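PDB 2Z4I: lipoprotein NlpE from Escherichia coli, which takes part in copper homeostasis, activates the Cpx signalling pathway from the outer membrane, and is required for efficient binding of stationary-phase cells to hydrophobic surfaces. Local coordinates for residues Cys34-Ser40 with Met51-Gly57. The protein carries 1 engineered substitution. Numbering follows the deposited sequence.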
loop_
_atom_site.group_PDB
_atom_site.type_symbol
_atom_site.label_atom_id
_atom_site.label_comp_id
_atom_site.label_asym_id
_atom_site.label_seq_id
_atom_site.Cartn_x
_atom_site.Cartn_y
_atom_site.Cartn_z
ATOM N N CYS A 34 4.938 16.294 -11.996
ATOM C CA CYS A 34 4.601 16.648 -10.632
ATOM C C CYS A 34 3.684 15.667 -9.929
ATOM O O CYS A 34 3.270 14.661 -10.502
ATOM C CB CYS A 34 4.031 18.065 -10.571
ATOM S SG CYS A 34 2.335 18.383 -11.153
ATOM N N GLU A 35 3.396 15.971 -8.671
ATOM C CA GLU A 35 2.563 15.140 -7.818
ATOM C C GLU A 35 1.182 14.864 -8.383
ATOM O O GLU A 35 0.627 13.783 -8.199
ATOM C CB GLU A 35 2.450 15.796 -6.439
ATOM C CG GLU A 35 3.763 15.784 -5.653
ATOM C CD GLU A 35 3.733 16.684 -4.425
ATOM O OE1 GLU A 35 2.839 16.519 -3.564
ATOM O OE2 GLU A 35 4.614 17.562 -4.322
ATOM N N GLY A 36 0.625 15.848 -9.073
ATOM C CA GLY A 36 -0.691 15.668 -9.652
ATOM C C GLY A 36 -1.340 16.998 -9.941
ATOM O O GLY A 36 -0.917 18.023 -9.405
ATOM N N ILE A 37 -2.363 16.983 -10.789
ATOM C CA ILE A 37 -3.068 18.200 -11.137
ATOM C C ILE A 37 -4.470 18.219 -10.532
ATOM O O ILE A 37 -5.310 17.384 -10.872
ATOM C CB ILE A 37 -3.193 18.351 -12.659
ATOM C CG1 ILE A 37 -1.830 18.215 -13.320
ATOM C CG2 ILE A 37 -3.711 19.716 -12.998
ATOM C CD1 ILE A 37 -1.871 18.341 -14.837
ATOM N N GLU A 38 -4.699 19.170 -9.626
ATOM C CA GLU A 38 -5.995 19.356 -8.980
ATOM C C GLU A 38 -6.919 19.964 -10.024
ATOM O O GLU A 38 -6.786 21.136 -10.372
ATOM C CB GLU A 38 -5.882 20.328 -7.814
ATOM C CG GLU A 38 -5.295 19.772 -6.551
ATOM C CD GLU A 38 -5.241 20.828 -5.460
ATOM O OE1 GLU A 38 -6.309 21.415 -5.142
ATOM O OE2 GLU A 38 -4.135 21.078 -4.924
ATOM N N THR A 39 -7.871 19.175 -10.501
ATOM C CA THR A 39 -8.789 19.621 -11.538
ATOM C C THR A 39 -10.209 19.822 -11.049
ATOM O O THR A 39 -10.715 19.054 -10.234
ATOM C CB THR A 39 -8.788 18.591 -12.669
ATOM O OG1 THR A 39 -7.450 18.465 -13.169
ATOM C CG2 THR A 39 -9.722 18.995 -13.794
ATOM N N SER A 40 -10.865 20.866 -11.527
ATOM C CA SER A 40 -12.248 21.087 -11.129
ATOM C C SER A 40 -12.941 21.731 -12.302
ATOM O O SER A 40 -12.470 22.747 -12.821
ATOM C CB SER A 40 -12.340 21.981 -9.891
ATOM O OG SER A 40 -11.663 23.200 -10.102
HETATM N N MSE A 51 -12.975 25.866 -15.891
HETATM C CA MSE A 51 -12.146 24.792 -15.383
HETATM C C MSE A 51 -10.936 25.356 -14.671
HETATM O O MSE A 51 -10.368 26.361 -15.092
HETATM C CB MSE A 51 -11.679 23.890 -16.515
HETATM C CG MSE A 51 -10.801 22.763 -16.030
HETATM SE SE MSE A 51 -10.479 21.481 -17.414
HETATM C CE MSE A 51 -12.190 20.564 -17.327
ATOM N N ASN A 52 -10.538 24.704 -13.591
ATOM C CA ASN A 52 -9.399 25.160 -12.841
ATOM C C ASN A 52 -8.410 24.026 -12.712
ATOM O O ASN A 52 -8.791 22.897 -12.399
ATOM C CB ASN A 52 -9.837 25.601 -11.450
ATOM C CG ASN A 52 -8.714 26.256 -10.665
ATOM O OD1 ASN A 52 -8.611 26.077 -9.457
ATOM N ND2 ASN A 52 -7.881 27.031 -11.343
ATOM N N GLU A 53 -7.139 24.318 -12.951
ATOM C CA GLU A 53 -6.120 23.298 -12.812
ATOM C C GLU A 53 -5.031 23.810 -11.897
ATOM O O GLU A 53 -4.468 24.865 -12.152
ATOM C CB GLU A 53 -5.515 22.951 -14.166
ATOM C CG GLU A 53 -6.510 22.430 -15.176
ATOM C CD GLU A 53 -5.847 22.066 -16.483
ATOM O OE1 GLU A 53 -6.546 22.039 -17.511
ATOM O OE2 GLU A 53 -4.625 21.801 -16.482
ATOM N N ARG A 54 -4.740 23.066 -10.835
ATOM C CA ARG A 54 -3.702 23.445 -9.890
ATOM C C ARG A 54 -2.643 22.350 -9.823
ATOM O O ARG A 54 -2.964 21.177 -9.711
ATOM C CB ARG A 54 -4.308 23.678 -8.521
ATOM C CG ARG A 54 -3.307 24.197 -7.543
ATOM C CD ARG A 54 -3.913 24.508 -6.193
ATOM N NE ARG A 54 -2.844 24.534 -5.204
ATOM C CZ ARG A 54 -1.881 25.451 -5.162
ATOM N NH1 ARG A 54 -1.864 26.438 -6.056
ATOM N NH2 ARG A 54 -0.912 25.355 -4.254
ATOM N N TYR A 55 -1.376 22.736 -9.882
ATOM C CA TYR A 55 -0.276 21.776 -9.876
ATOM C C TYR A 55 0.383 21.552 -8.536
ATOM O O TYR A 55 1.114 22.410 -8.047
ATOM C CB TYR A 55 0.782 22.216 -10.886
ATOM C CG TYR A 55 0.265 22.213 -12.294
ATOM C CD1 TYR A 55 0.390 21.085 -13.104
ATOM C CD2 TYR A 55 -0.429 23.306 -12.792
ATOM C CE1 TYR A 55 -0.172 21.045 -14.375
ATOM C CE2 TYR A 55 -0.997 23.279 -14.061
ATOM C CZ TYR A 55 -0.867 22.143 -14.846
ATOM O OH TYR A 55 -1.459 22.118 -16.088
ATOM N N LEU A 56 0.134 20.388 -7.952
ATOM C CA LEU A 56 0.725 20.035 -6.674
ATOM C C LEU A 56 2.192 19.712 -6.916
ATOM O O LEU A 56 2.517 18.969 -7.846
ATOM C CB LEU A 56 0.018 18.817 -6.094
ATOM C CG LEU A 56 -1.466 19.025 -5.809
ATOM C CD1 LEU A 56 -2.140 17.706 -5.459
ATOM C CD2 LEU A 56 -1.604 20.003 -4.669
ATOM N N GLY A 57 3.068 20.266 -6.079
ATOM C CA GLY A 57 4.494 20.036 -6.231
ATOM C C GLY A 57 5.015 20.734 -7.476
ATOM O O GLY A 57 5.826 20.185 -8.224
HETATM O O HOH W 1 -8.761 22.881 -9.341
#
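The backbone carbonyl of E38 is gripped twice: R54 N donates to E38 O at 2.9 Å, and a bound water is hydrogen-bonded to the same oxygen. That water is also hydrogen-bonded to OD1 of N52 and to OG of S40, so it links polar groups of both strands of an antiparallel β-hairpin in the N-terminal β-barrel domain. Hydrogen-bonded pairs E38–R54 and S40–N52 alternate with non-hydrogen-bonded pairs I37–Y55 and T39–E53; E38 N reaches R54 O at 2.7 Å. On the face carrying E38 and R54, the two side chains run side by side, CB of E38 lying 3.8 Å from CB of R54; the salt bridge from OE2 of E38 to NE of R54 is long, and the position of its carboxylate is uncertain. Replacing E38 by an alanine would probably deprive R54 of this distant acidic mate and L56 CD1 of the CG that packs against it at 3.9 Å. On the face carrying I37 and Y55, with CG2 of I37 anti to the backbone N, this methyl sits over the Y55 ring in a CH-π contact, 4.2 Å from the centroid, while CG1 and CD1 meet the CE1 side of the ring. C34, disulfide-bonded to C31 within the CXXC motif, adds a sulfur-aromatic contact: its SG lies at the ring's edge, in plane, 3.9 Å from Y55 CD1.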